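Local coordinates for protein exodeoxyribonuclease 10 (Escherichia coli, PDB 4FZX) that degrades single- and double-stranded DNA distributively from the 3' end as a magnesium-dependent exonuclease of the DEDDh family, at residues L123-P128 with D139-A144. Residues are numbered along the deposited sequence; the frame is centred on the assembly and turned at random.
Sequences LNVQTP and DCYITA. With NA (sodium ion), chain G.
V125 and P128 both pack against the ring of Y141, a worked example of a loop meeting a helix without any hydrogen bond across the contact. The tight part lies at the ring's inner end. CG2 of V125 sits at the ring edge, near its plane, 4.0 Å from CD1 of Y141. Both V125 methyls touch the backbone O of Y141, CG1 at 3.6 Å. With CG1 between its own backbone N and carbonyl carbon (chi1 73°) and CG2 anti to that N, V125 turns CG1 to CD1 of I142 and CG2 to the ring. By CD2 of Y141, P128 CD lies oblique to the ring at 3.7 Å. Q126 O, also oblique, is 3.5 Å from Y141 CD1. Packing is looser at T127, whose CG2 stays 4.3 Å from CB of Y141, and the Q126 side chain extends into the exposed margin. The D139 side chain points away from the loop: OD2 binds sodium at 2.2 Å, in a site shared with D6, E8 and a DNA phosphate, while ND1 of H133 and the backbone N of H134 hydrogen-bond OD1. Loop and helix thus meet through van der Waals contacts, which probably do not bear directly on the metal site.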
ATOM      1  N   LEU C 123      12.263 -21.215  22.046  1.00 27.14           N
ATOM      2  CA  LEU C 123      12.300 -22.581  21.555  1.00 27.88           C
ATOM      3  C   LEU C 123      13.137 -23.482  22.454  1.00 29.33           C
ATOM      4  O   LEU C 123      13.986 -23.017  23.227  1.00 29.58           O
ATOM      5  CB  LEU C 123      12.820 -22.622  20.119  1.00 27.20           C
ATOM      6  CG  LEU C 123      11.971 -21.838  19.115  1.00 26.29           C
ATOM      7  CD1 LEU C 123      12.755 -21.560  17.875  1.00 23.56           C
ATOM      8  CD2 LEU C 123      10.690 -22.588  18.789  1.00 27.87           C
ATOM      9  N   ASN C 124      12.877 -24.774  22.371  1.00 30.47           N
ATOM     10  CA  ASN C 124      13.609 -25.734  23.173  1.00 32.85           C
ATOM     11  C   ASN C 124      13.770 -26.973  22.337  1.00 31.88           C
ATOM     12  O   ASN C 124      12.802 -27.691  22.110  1.00 34.90           O
ATOM     13  CB  ASN C 124      12.836 -26.044  24.467  1.00 33.88           C
ATOM     14  CG  ASN C 124      13.648 -26.859  25.463  1.00 38.07           C
ATOM     15  OD1 ASN C 124      14.859 -26.668  25.610  1.00 42.48           O
ATOM     16  ND2 ASN C 124      12.968 -27.743  26.189  1.00 42.09           N
ATOM     17  N   VAL C 125      14.934 -27.109  21.715  1.00 29.30           N
ATOM     18  CA  VAL C 125      15.261 -28.320  20.972  1.00 26.87           C
ATOM     19  C   VAL C 125      16.336 -29.119  21.724  1.00 26.36           C
ATOM     20  O   VAL C 125      17.160 -28.555  22.437  1.00 23.19           O
ATOM     21  CB  VAL C 125      15.725 -27.986  19.527  1.00 26.77           C
ATOM     22  CG1 VAL C 125      17.135 -27.387  19.526  1.00 25.64           C
ATOM     23  CG2 VAL C 125      15.623 -29.211  18.614  1.00 23.24           C
ATOM     24  N   GLN C 126      16.266 -30.436  21.627  1.00 27.09           N
ATOM     25  CA  GLN C 126      17.326 -31.280  22.142  1.00 28.84           C
ATOM     26  C   GLN C 126      18.465 -31.240  21.144  1.00 28.39           C
ATOM     27  O   GLN C 126      18.321 -31.729  20.018  1.00 28.67           O
ATOM     28  CB  GLN C 126      16.821 -32.714  22.286  1.00 29.87           C
ATOM     29  CG  GLN C 126      17.721 -33.632  23.104  1.00 34.78           C
ATOM     30  CD  GLN C 126      17.134 -35.038  23.223  1.00 41.06           C
ATOM     31  OE1 GLN C 126      16.254 -35.294  24.061  1.00 40.98           O
ATOM     32  NE2 GLN C 126      17.574 -35.939  22.343  1.00 41.55           N
ATOM     33  N   THR C 127      19.562 -30.588  21.517  1.00 27.61           N
ATOM     34  CA  THR C 127      20.721 -30.531  20.649  1.00 27.34           C
ATOM     35  C   THR C 127      21.618 -31.736  20.861  1.00 26.57           C
ATOM     36  O   THR C 127      21.536 -32.395  21.894  1.00 26.33           O
ATOM     37  CB  THR C 127      21.533 -29.236  20.836  1.00 28.74           C
ATOM     38  OG1 THR C 127      21.989 -29.134  22.190  1.00 27.95           O
ATOM     39  CG2 THR C 127      20.696 -28.028  20.480  1.00 28.71           C
ATOM     40  N   PRO C 128      22.454 -32.053  19.860  1.00 26.52           N
ATOM     41  CA  PRO C 128      23.317 -33.219  19.980  1.00 25.89           C
ATOM     42  C   PRO C 128      24.482 -32.937  20.924  1.00 24.57           C
ATOM     43  O   PRO C 128      24.826 -31.782  21.145  1.00 24.37           O
ATOM     44  CB  PRO C 128      23.810 -33.434  18.547  1.00 26.78           C
ATOM     45  CG  PRO C 128      23.707 -32.069  17.879  1.00 27.44           C
ATOM     46  CD  PRO C 128      22.849 -31.180  18.738  1.00 26.04           C
ATOM     47  N   ASP C 139      23.659 -25.893  14.929  1.00  7.23           N
ATOM     48  CA  ASP C 139      22.835 -24.843  14.351  1.00  8.04           C
ATOM     49  C   ASP C 139      21.688 -25.385  13.493  1.00  9.80           C
ATOM     50  O   ASP C 139      20.651 -24.721  13.342  1.00 11.58           O
ATOM     51  CB  ASP C 139      23.677 -23.881  13.527  1.00  9.21           C
ATOM     52  CG  ASP C 139      24.547 -22.958  14.389  1.00 13.22           C
ATOM     53  OD1 ASP C 139      24.623 -23.155  15.625  1.00 14.90           O
ATOM     54  OD2 ASP C 139      25.191 -22.052  13.811  1.00 16.46           O
ATOM     55  N   CYS C 140      21.875 -26.572  12.913  1.00  9.82           N
ATOM     56  CA  CYS C 140      20.801 -27.251  12.181  1.00 10.70           C
ATOM     57  C   CYS C 140      19.614 -27.531  13.078  1.00 10.20           C
ATOM     58  O   CYS C 140      18.478 -27.390  12.664  1.00  9.81           O
ATOM     59  CB  CYS C 140      21.299 -28.569  11.554  1.00 10.71           C
ATOM     60  SG  CYS C 140      22.213 -28.355  10.010  1.00 15.09           S
ATOM     61  N   TYR C 141      19.890 -27.959  14.307  1.00 10.67           N
ATOM     62  CA  TYR C 141      18.836 -28.216  15.290  1.00 10.67           C
ATOM     63  C   TYR C 141      18.110 -26.948  15.712  1.00 10.57           C
ATOM     64  O   TYR C 141      16.893 -26.958  15.921  1.00 11.58           O
ATOM     65  CB  TYR C 141      19.404 -28.946  16.512  1.00 10.46           C
ATOM     66  CG  TYR C 141      19.476 -30.434  16.302  1.00 10.68           C
ATOM     67  CD1 TYR C 141      18.356 -31.233  16.512  1.00 11.07           C
ATOM     68  CD2 TYR C 141      20.612 -31.025  15.756  1.00 12.17           C
ATOM     69  CE1 TYR C 141      18.387 -32.595  16.278  1.00  8.47           C
ATOM     70  CE2 TYR C 141      20.647 -32.390  15.491  1.00 15.02           C
ATOM     71  CZ  TYR C 141      19.528 -33.169  15.774  1.00 13.87           C
ATOM     72  OH  TYR C 141      19.544 -34.524  15.527  1.00 17.02           O
ATOM     73  N   ILE C 142      18.852 -25.849  15.794  1.00 10.22           N
ATOM     74  CA  ILE C 142      18.269 -24.549  16.109  1.00  9.43           C
ATOM     75  C   ILE C 142      17.337 -24.114  14.977  1.00  9.48           C
ATOM     76  O   ILE C 142      16.185 -23.766  15.204  1.00  9.71           O
ATOM     77  CB  ILE C 142      19.367 -23.467  16.288  1.00  8.86           C
ATOM     78  CG1 ILE C 142      20.317 -23.835  17.435  1.00  9.30           C
ATOM     79  CG2 ILE C 142      18.735 -22.102  16.506  1.00  8.36           C
ATOM     80  CD1 ILE C 142      19.628 -24.183  18.736  1.00 12.71           C
ATOM     81  N   THR C 143      17.832 -24.203  13.751  1.00  9.76           N
ATOM     82  CA  THR C 143      17.090 -23.728  12.597  1.00 10.35           C
ATOM     83  C   THR C 143      15.880 -24.619  12.334  1.00 10.75           C
ATOM     84  O   THR C 143      14.783 -24.120  12.105  1.00 11.45           O
ATOM     85  CB  THR C 143      17.994 -23.641  11.368  1.00  9.94           C
ATOM     86  OG1 THR C 143      19.108 -22.798  11.681  1.00 12.05           O
ATOM     87  CG2 THR C 143      17.248 -23.070  10.147  1.00  7.21           C
ATOM     88  N   ALA C 144      16.052 -25.924  12.516  1.00 10.52           N
ATOM     89  CA  ALA C 144      14.937 -26.857  12.391  1.00 11.15           C
ATOM     90  C   ALA C 144      13.854 -26.538  13.416  1.00 11.81           C
ATOM     91  O   ALA C 144      12.669 -26.453  13.073  1.00 12.41           O
ATOM     92  CB  ALA C 144      15.417 -28.305  12.545  1.00  9.73           C
TER
HETATM   93 NA    NA G 201      26.016 -21.725  11.773  1.00 24.09          NA
HETATM   94  O   HOH W   1      27.745 -20.097  12.831  1.00 34.93           O